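Local coordinates for protein probable oxidoreductase (Pseudomonas aeruginosa, PDB 4B7C) that probably catalyses NADP-dependent oxidation or reduction as a medium-chain dehydrogenase/reductase, with a Rossmann-fold domain that would hold the cofactor, at residues A140-E151 with K241-A249. Sequence-based numbering, arbitrary orientation.
Sequences ALLDVGQPKNGE and KARIVLCGA
Arg243 reaches from strand 242-246 to the C-terminal end of helix 132-145, where Gly145 O and, just past the helix, Gln146 O accept from its guanidinium. Its NE bonds to Gly145 O at 3.0 Å, the oxygen lying 29° out of the guanidinium plane, while NH2 takes Gln146 O at 2.9 Å, close to that plane but above the plane of the carbonyl. A long arginine suits the place, since bends at chi2 and chi3 set the guanidinium beside the helix end. NH1 bonds to Lys241 O, at the corner leading into the strand. Gln146 leaves the helix with positive phi, and Gly145 lacks a CB that would strike Leu141 O.

The same NH2 forms a salt bridge with Glu151, meeting the syn lone pair of OE1 at 2.8 Å; the carboxylate and guanidinium planes stand 43° apart. Glu151 OE1 also accepts a hydrogen bond from Lys148 N at 2.8 Å, from above the carboxylate plane, across the type II turn that Gly150 permits by its positive phi. One carboxylate thus ties the turn to the strand.

Further along, contacts are apolar. Val245 CG2, anti to its own N, lies 3.8 Å from Ala140 CB and 3.9 Å from Val144 CG1; the axes of segments 140-145 and 242-246 come within 8.5 Å, consistent with the small Ala140 and the short valines between them. Cys247 SG touches Ala140 CB at 3.4 Å.

Strand 242-246 lies between strands 219-224 and 274-277 in the parallel Rossmann sheet. Helix 132-145 packs on the face to which Arg243 and Val245 point, with Phe223 beside Ala140 and Cys247, and leads through the turn into strand 152-155.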
ATOM      1  N   ALA B 140      -3.929   9.252 -12.297  1.00 29.34           N
ATOM      2  CA  ALA B 140      -4.074   8.474 -11.056  1.00 29.89           C
ATOM      3  C   ALA B 140      -5.101   7.360 -11.227  1.00 31.55           C
ATOM      4  O   ALA B 140      -4.828   6.197 -10.923  1.00 28.12           O
ATOM      5  CB  ALA B 140      -4.433   9.375  -9.898  1.00 28.57           C
ATOM      6  N   LEU B 141      -6.268   7.700 -11.771  1.00 32.43           N
ATOM      7  CA  LEU B 141      -7.313   6.695 -11.976  1.00 33.06           C
ATOM      8  C   LEU B 141      -6.903   5.659 -12.994  1.00 33.36           C
ATOM      9  O   LEU B 141      -6.935   4.468 -12.723  1.00 35.87           O
ATOM     10  CB  LEU B 141      -8.648   7.329 -12.414  1.00 34.21           C
ATOM     11  CG  LEU B 141      -9.782   6.313 -12.641  1.00 34.51           C
ATOM     12  CD1 LEU B 141     -10.167   5.669 -11.310  1.00 33.08           C
ATOM     13  CD2 LEU B 141     -11.009   6.948 -13.295  1.00 35.89           C
ATOM     14  N   LEU B 142      -6.516   6.116 -14.172  1.00 33.46           N
ATOM     15  CA  LEU B 142      -6.298   5.212 -15.302  1.00 32.70           C
ATOM     16  C   LEU B 142      -4.983   4.434 -15.251  1.00 32.53           C
ATOM     17  O   LEU B 142      -4.941   3.254 -15.609  1.00 32.52           O
ATOM     18  CB  LEU B 142      -6.397   5.975 -16.628  1.00 33.48           C
ATOM     19  CG  LEU B 142      -7.744   6.668 -16.895  1.00 35.37           C
ATOM     20  CD1 LEU B 142      -7.695   7.444 -18.212  1.00 32.59           C
ATOM     21  CD2 LEU B 142      -8.891   5.664 -16.881  1.00 35.24           C
ATOM     22  N   ASP B 143      -3.909   5.086 -14.829  1.00 33.16           N
ATOM     23  CA  ASP B 143      -2.600   4.413 -14.794  1.00 34.38           C
ATOM     24  C   ASP B 143      -2.371   3.610 -13.505  1.00 33.79           C
ATOM     25  O   ASP B 143      -1.792   2.539 -13.543  1.00 34.02           O
ATOM     26  CB  ASP B 143      -1.454   5.400 -15.001  1.00 35.16           C
ATOM     27  CG  ASP B 143      -0.129   4.694 -15.234  1.00 34.95           C
ATOM     28  OD1 ASP B 143      -0.007   3.998 -16.265  1.00 35.43           O
ATOM     29  OD2 ASP B 143       0.769   4.832 -14.372  1.00 33.90           O
ATOM     30  N   VAL B 144      -2.848   4.120 -12.375  1.00 34.05           N
ATOM     31  CA  VAL B 144      -2.648   3.449 -11.084  1.00 34.03           C
ATOM     32  C   VAL B 144      -3.877   2.626 -10.647  1.00 35.35           C
ATOM     33  O   VAL B 144      -3.760   1.459 -10.256  1.00 37.08           O
ATOM     34  CB  VAL B 144      -2.265   4.468  -9.996  1.00 33.08           C
ATOM     35  CG1 VAL B 144      -1.900   3.771  -8.690  1.00 31.18           C
ATOM     36  CG2 VAL B 144      -1.125   5.351 -10.491  1.00 32.15           C
ATOM     37  N   GLY B 145      -5.061   3.223 -10.725  1.00 35.04           N
ATOM     38  CA  GLY B 145      -6.299   2.515 -10.374  1.00 35.34           C
ATOM     39  C   GLY B 145      -6.642   1.414 -11.358  1.00 36.68           C
ATOM     40  O   GLY B 145      -7.171   0.375 -10.981  1.00 42.24           O
ATOM     41  N   GLN B 146      -6.361   1.667 -12.631  1.00 39.18           N
ATOM     42  CA  GLN B 146      -6.672   0.747 -13.728  1.00 41.78           C
ATOM     43  C   GLN B 146      -8.088   0.155 -13.632  1.00 41.51           C
ATOM     44  O   GLN B 146      -8.269  -1.061 -13.597  1.00 41.53           O
ATOM     45  CB  GLN B 146      -5.629  -0.370 -13.802  1.00 44.33           C
ATOM     46  CG  GLN B 146      -4.214   0.145 -14.008  1.00 46.21           C
ATOM     47  CD  GLN B 146      -3.192  -0.963 -14.119  1.00 48.85           C
ATOM     48  OE1 GLN B 146      -2.474  -1.267 -13.162  1.00 54.36           O
ATOM     49  NE2 GLN B 146      -3.121  -1.568 -15.281  1.00 48.83           N
ATOM     50  N   PRO B 147      -9.104   1.021 -13.609  1.00 45.21           N
ATOM     51  CA  PRO B 147     -10.461   0.504 -13.495  1.00 45.12           C
ATOM     52  C   PRO B 147     -10.882  -0.241 -14.746  1.00 44.69           C
ATOM     53  O   PRO B 147     -10.441   0.082 -15.841  1.00 46.03           O
ATOM     54  CB  PRO B 147     -11.299   1.772 -13.318  1.00 45.43           C
ATOM     55  CG  PRO B 147     -10.554   2.794 -14.103  1.00 46.60           C
ATOM     56  CD  PRO B 147      -9.096   2.464 -13.896  1.00 43.55           C
ATOM     57  N   LYS B 148     -11.728  -1.243 -14.557  1.00 47.39           N
ATOM     58  CA  LYS B 148     -12.264  -2.034 -15.655  1.00 50.68           C
ATOM     59  C   LYS B 148     -13.786  -1.954 -15.673  1.00 49.36           C
ATOM     60  O   LYS B 148     -14.422  -1.699 -14.647  1.00 47.92           O
ATOM     61  CB  LYS B 148     -11.837  -3.499 -15.534  1.00 54.23           C
ATOM     62  CG  LYS B 148     -10.336  -3.721 -15.515  1.00 58.10           C
ATOM     63  CD  LYS B 148      -9.694  -3.380 -16.851  1.00 60.47           C
ATOM     64  CE  LYS B 148      -8.245  -3.829 -16.873  1.00 63.93           C
ATOM     65  NZ  LYS B 148      -7.370  -2.957 -17.714  1.00 64.06           N
ATOM     66  N   ASN B 149     -14.357  -2.205 -16.844  1.00 53.20           N
ATOM     67  CA  ASN B 149     -15.816  -2.224 -17.022  1.00 54.13           C
ATOM     68  C   ASN B 149     -16.485  -3.084 -15.951  1.00 55.13           C
ATOM     69  O   ASN B 149     -16.057  -4.203 -15.682  1.00 55.85           O
ATOM     70  CB  ASN B 149     -16.173  -2.754 -18.411  1.00 56.83           C
ATOM     71  CG  ASN B 149     -17.646  -2.626 -18.747  1.00 58.93           C
ATOM     72  OD1 ASN B 149     -18.198  -1.524 -18.796  1.00 67.11           O
ATOM     73  ND2 ASN B 149     -18.278  -3.753 -19.029  1.00 60.30           N
ATOM     74  N   GLY B 150     -17.506  -2.532 -15.310  1.00 54.47           N
ATOM     75  CA  GLY B 150     -18.286  -3.264 -14.311  1.00 51.99           C
ATOM     76  C   GLY B 150     -17.726  -3.234 -12.901  1.00 50.90           C
ATOM     77  O   GLY B 150     -18.388  -3.661 -11.953  1.00 49.24           O
ATOM     78  N   GLU B 151     -16.507  -2.727 -12.743  1.00 48.83           N
ATOM     79  CA  GLU B 151     -15.909  -2.617 -11.408  1.00 44.48           C
ATOM     80  C   GLU B 151     -16.541  -1.483 -10.625  1.00 41.37           C
ATOM     81  O   GLU B 151     -17.089  -0.541 -11.196  1.00 42.41           O
ATOM     82  CB  GLU B 151     -14.390  -2.409 -11.480  1.00 44.93           C
ATOM     83  CG  GLU B 151     -13.614  -3.658 -11.882  1.00 46.30           C
ATOM     84  CD  GLU B 151     -12.101  -3.495 -11.757  1.00 47.87           C
ATOM     85  OE1 GLU B 151     -11.578  -2.381 -11.969  1.00 41.41           O
ATOM     86  OE2 GLU B 151     -11.429  -4.494 -11.450  1.00 46.00           O
ATOM     87  N   LYS B 241      -8.040  -8.104  -4.817  1.00 41.03           N
ATOM     88  CA  LYS B 241      -7.211  -7.434  -5.847  1.00 38.90           C
ATOM     89  C   LYS B 241      -7.597  -5.962  -6.080  1.00 37.94           C
ATOM     90  O   LYS B 241      -7.399  -5.411  -7.164  1.00 37.19           O
ATOM     91  CB  LYS B 241      -7.206  -8.215  -7.179  1.00 41.59           C
ATOM     92  CG  LYS B 241      -6.382  -9.504  -7.093  1.00 45.02           C
ATOM     93  CD  LYS B 241      -6.127 -10.341  -8.315  1.00 49.27           C
ATOM     94  CE  LYS B 241      -4.791 -11.087  -8.281  1.00 51.24           C
ATOM     95  NZ  LYS B 241      -3.558 -10.261  -8.410  1.00 50.16           N
ATOM     96  N   ALA B 242      -8.125  -5.325  -5.041  1.00 35.63           N
ATOM     97  CA  ALA B 242      -8.466  -3.919  -5.101  1.00 36.38           C
ATOM     98  C   ALA B 242      -7.223  -3.072  -5.311  1.00 37.91           C
ATOM     99  O   ALA B 242      -6.116  -3.458  -4.918  1.00 41.65           O
ATOM    100  CB  ALA B 242      -9.147  -3.490  -3.819  1.00 32.22           C
ATOM    101  N   ARG B 243      -7.426  -1.902  -5.900  1.00 36.41           N
ATOM    102  CA  ARG B 243      -6.372  -0.895  -6.037  1.00 34.64           C
ATOM    103  C   ARG B 243      -6.798   0.364  -5.332  1.00 33.31           C
ATOM    104  O   ARG B 243      -7.877   0.905  -5.590  1.00 35.50           O
ATOM    105  CB  ARG B 243      -6.079  -0.590  -7.499  1.00 34.84           C
ATOM    106  CG  ARG B 243      -5.342  -1.701  -8.222  1.00 36.36           C
ATOM    107  CD  ARG B 243      -6.289  -2.796  -8.700  1.00 39.31           C
ATOM    108  NE  ARG B 243      -7.145  -2.401  -9.780  1.00 42.73           N
ATOM    109  CZ  ARG B 243      -8.371  -2.864 -10.004  1.00 43.24           C
ATOM    110  NH1 ARG B 243      -9.008  -3.741  -9.213  1.00 43.81           N
ATOM    111  NH2 ARG B 243      -8.968  -2.402 -11.068  1.00 43.03           N
ATOM    112  N   ILE B 244      -5.945   0.820  -4.432  1.00 32.09           N
ATOM    113  CA  ILE B 244      -6.123   2.082  -3.748  1.00 32.69           C
ATOM    114  C   ILE B 244      -5.080   3.062  -4.258  1.00 35.22           C
ATOM    115  O   ILE B 244      -3.870   2.811  -4.150  1.00 34.13           O
ATOM    116  CB  ILE B 244      -5.970   1.950  -2.226  1.00 31.36           C
ATOM    117  CG1 ILE B 244      -7.037   0.994  -1.676  1.00 34.21           C
ATOM    118  CG2 ILE B 244      -6.067   3.311  -1.555  1.00 31.43           C
ATOM    119  CD1 ILE B 244      -7.035   0.896  -0.167  1.00 32.57           C
ATOM    120  N   VAL B 245      -5.541   4.173  -4.831  1.00 34.15           N
ATOM    121  CA  VAL B 245      -4.626   5.207  -5.291  1.00 33.66           C
ATOM    122  C   VAL B 245      -4.672   6.394  -4.354  1.00 33.25           C
ATOM    123  O   VAL B 245      -5.739   6.956  -4.082  1.00 34.03           O
ATOM    124  CB  VAL B 245      -4.885   5.614  -6.763  1.00 34.40           C
ATOM    125  CG1 VAL B 245      -6.320   6.016  -6.985  1.00 38.08           C
ATOM    126  CG2 VAL B 245      -3.939   6.734  -7.166  1.00 33.43           C
ATOM    127  N   LEU B 246      -3.498   6.754  -3.839  1.00 32.29           N
ATOM    128  CA  LEU B 246      -3.353   7.878  -2.931  1.00 31.65           C
ATOM    129  C   LEU B 246      -2.882   9.117  -3.699  1.00 31.89           C
ATOM    130  O   LEU B 246      -1.779   9.131  -4.267  1.00 30.72           O
ATOM    131  CB  LEU B 246      -2.341   7.576  -1.823  1.00 31.80           C
ATOM    132  CG  LEU B 246      -2.577   6.316  -1.001  1.00 33.69           C
ATOM    133  CD1 LEU B 246      -1.449   6.195   0.028  1.00 31.69           C
ATOM    134  CD2 LEU B 246      -3.949   6.337  -0.334  1.00 32.60           C
ATOM    135  N   CYS B 247      -3.723  10.144  -3.702  1.00 30.38           N
ATOM    136  CA  CYS B 247      -3.419  11.420  -4.366  1.00 31.10           C
ATOM    137  C   CYS B 247      -3.250  12.565  -3.393  1.00 30.97           C
ATOM    138  O   CYS B 247      -2.648  13.581  -3.724  1.00 30.60           O
ATOM    139  CB  CYS B 247      -4.531  11.787  -5.329  1.00 33.93           C
ATOM    140  SG  CYS B 247      -4.562  10.721  -6.755  1.00 35.85           S
ATOM    141  N   GLY B 248      -3.785  12.401  -2.185  1.00 31.77           N
ATOM    142  CA  GLY B 248      -3.636  13.398  -1.142  1.00 33.05           C
ATOM    143  C   GLY B 248      -4.309  12.968   0.152  1.00 34.46           C
ATOM    144  O   GLY B 248      -4.885  11.877   0.217  1.00 35.82           O
ATOM    145  N   ALA B 249      -4.232  13.832   1.162  1.00 37.15           N
ATOM    146  CA  ALA B 249      -4.888  13.622   2.468  1.00 40.60           C
ATOM    147  C   ALA B 249      -5.353  14.943   3.124  1.00 42.40           C
ATOM    148  O   ALA B 249      -4.757  15.450   4.092  1.00 44.78           O
ATOM    149  CB  ALA B 249      -3.959  12.856   3.402  1.00 40.41           C
TER